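Local atomic coordinates of dehydroquinate synthase (Thermus thermophilus, PDB entry 1UJN), a protein that probably converts 3-deoxy-D-arabino-heptulosonate 7-phosphate to 3-dehydroquinate with release of phosphate, a step of chorismate biosynthesis that uses NAD and cobalt or zinc. Residues K65-Y70 with T132-P137. Sequence-based numbering, arbitrary orientation.
Sequences KSLEVY and TGINLP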
# COMPACT_ATOMS: atom_id res chain seq x y z
N LYS A 65 12.58 -7.25 8.32
CA LYS A 65 11.61 -6.17 8.18
C LYS A 65 12.31 -4.83 8.03
O LYS A 65 12.21 -3.96 8.90
CB LYS A 65 10.66 -6.17 9.39
CG LYS A 65 9.74 -7.38 9.42
CD LYS A 65 8.93 -7.49 10.71
CE LYS A 65 8.07 -6.26 10.97
NZ LYS A 65 7.21 -6.48 12.17
N SER A 66 13.01 -4.67 6.91
CA SER A 66 13.75 -3.45 6.63
C SER A 66 13.55 -3.00 5.19
O SER A 66 13.14 -3.78 4.34
CB SER A 66 15.24 -3.69 6.86
OG SER A 66 15.76 -4.54 5.86
N LEU A 67 13.87 -1.73 4.93
CA LEU A 67 13.74 -1.17 3.59
C LEU A 67 14.68 -1.88 2.62
O LEU A 67 14.35 -2.07 1.45
CB LEU A 67 14.06 0.33 3.61
CG LEU A 67 13.00 1.26 4.20
CD1 LEU A 67 13.61 2.63 4.50
CD2 LEU A 67 11.84 1.38 3.23
N GLU A 68 15.84 -2.28 3.11
CA GLU A 68 16.81 -2.96 2.26
C GLU A 68 16.30 -4.32 1.77
O GLU A 68 16.40 -4.63 0.59
CB GLU A 68 18.13 -3.15 3.00
CG GLU A 68 19.21 -3.76 2.13
CD GLU A 68 19.42 -2.98 0.84
OE1 GLU A 68 19.94 -1.85 0.91
OE2 GLU A 68 19.06 -3.51 -0.24
N VAL A 69 15.76 -5.12 2.68
CA VAL A 69 15.26 -6.44 2.30
C VAL A 69 14.02 -6.29 1.42
O VAL A 69 13.81 -7.07 0.48
CB VAL A 69 14.94 -7.29 3.54
CG1 VAL A 69 14.41 -8.65 3.13
CG2 VAL A 69 16.20 -7.46 4.37
N TYR A 70 13.21 -5.28 1.73
CA TYR A 70 11.99 -4.99 0.99
C TYR A 70 12.36 -4.71 -0.47
O TYR A 70 11.77 -5.28 -1.40
CB TYR A 70 11.30 -3.77 1.63
CG TYR A 70 10.14 -3.17 0.87
CD1 TYR A 70 8.95 -3.87 0.68
CD2 TYR A 70 10.22 -1.87 0.37
CE1 TYR A 70 7.86 -3.28 0.01
CE2 TYR A 70 9.13 -1.27 -0.30
CZ TYR A 70 7.97 -1.98 -0.47
OH TYR A 70 6.90 -1.39 -1.13
N THR A 132 0.57 -5.79 7.64
CA THR A 132 1.85 -6.13 7.02
C THR A 132 2.72 -4.89 7.15
O THR A 132 2.21 -3.80 7.42
CB THR A 132 1.70 -6.49 5.52
OG1 THR A 132 1.50 -5.30 4.75
CG2 THR A 132 0.53 -7.43 5.30
N GLY A 133 4.03 -5.05 6.97
CA GLY A 133 4.89 -3.89 7.06
C GLY A 133 6.33 -4.17 7.46
O GLY A 133 6.72 -5.32 7.65
N ILE A 134 7.10 -3.10 7.61
CA ILE A 134 8.50 -3.20 7.97
C ILE A 134 8.85 -2.12 8.99
O ILE A 134 8.01 -1.29 9.35
CB ILE A 134 9.40 -3.03 6.72
CG1 ILE A 134 9.09 -1.70 6.03
CG2 ILE A 134 9.16 -4.19 5.74
CD1 ILE A 134 10.04 -1.35 4.90
N ASN A 135 10.10 -2.13 9.46
CA ASN A 135 10.56 -1.16 10.45
C ASN A 135 11.41 -0.07 9.80
O ASN A 135 11.83 -0.20 8.65
CB ASN A 135 11.42 -1.83 11.53
CG ASN A 135 10.75 -3.04 12.15
OD1 ASN A 135 9.58 -2.98 12.54
ND2 ASN A 135 11.49 -4.13 12.28
N LEU A 136 11.65 0.99 10.56
CA LEU A 136 12.49 2.10 10.14
C LEU A 136 13.43 2.35 11.32
O LEU A 136 13.16 1.91 12.43
CB LEU A 136 11.67 3.38 9.91
CG LEU A 136 10.68 3.44 8.75
CD1 LEU A 136 9.89 4.75 8.82
CD2 LEU A 136 11.42 3.32 7.44
N PRO A 137 14.55 3.05 11.09
CA PRO A 137 15.48 3.33 12.19
C PRO A 137 14.75 4.08 13.30
O PRO A 137 15.07 3.94 14.48
CB PRO A 137 16.55 4.18 11.52
CG PRO A 137 16.61 3.60 10.14
CD PRO A 137 15.14 3.44 9.79
O HOH W 1 8.76 -5.12 14.17
O HOH W 2 14.40 -4.14 11.47
O HOH W 3 14.12 -0.26 7.38
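Lys65 and Ile134 come together at the tight centre of this buried contact, where CB of Ile134 rests 3.7 Å from the backbone carbon C of Lys65. With CG1 held between backbone N and carbonyl carbon (chi1 57°), Ile134 spreads both branches over the turn: CG2 lies against the Lys65 backbone, while CD1 meets Leu67 CD2 at 3.7 Å, the two side chains crossing nearly at right angles, and comes more loosely to Tyr70 CB (4.3 Å). The other Leu67 branch, CD1, touches CD2 of Leu136. Beside this apolar patch the backbones are joined by one direct hydrogen bond, Asn135 N to Lys65 O, 2.8 Å long and nearly straight at hydrogen (164°), although the donor stands well above the carbonyl plane.

On the Asn135 side the direct fit is looser and waters fill in, though the amide itself is held at both ends. It crosses the lysine chain at a slant, ND2 3.6 Å from Lys65 CB, and the bend of that chain at chi3 (58°) carries NZ round to a water shared with Asn135 OD1. A second water accepts from ND2 and donates weakly to Lys65 O; a third links Leu67 N to Asn135 O. OD1 also accepts from Asn141 N, ND2 donates to Glu62, and NZ forms a salt bridge with Asp98. Replacing Asn135 by an alanine removes the amide, and would probably leave Glu62 and Asn141 N without their partner and cut the side-chain water links to Lys65.

Ser66 N-caps helix 67-80, its OG accepting from Val69 N. The contact sets the start of this helix against strand 131-136, part of a two-stranded antiparallel sheet near the predicted NAD-binding Lys140. Helix 94-106 covers Tyr70 and Ile134, and Gly71 and Ser75 of the second subunit pack on Leu67 and Leu136, placing the contact at the dimer interface.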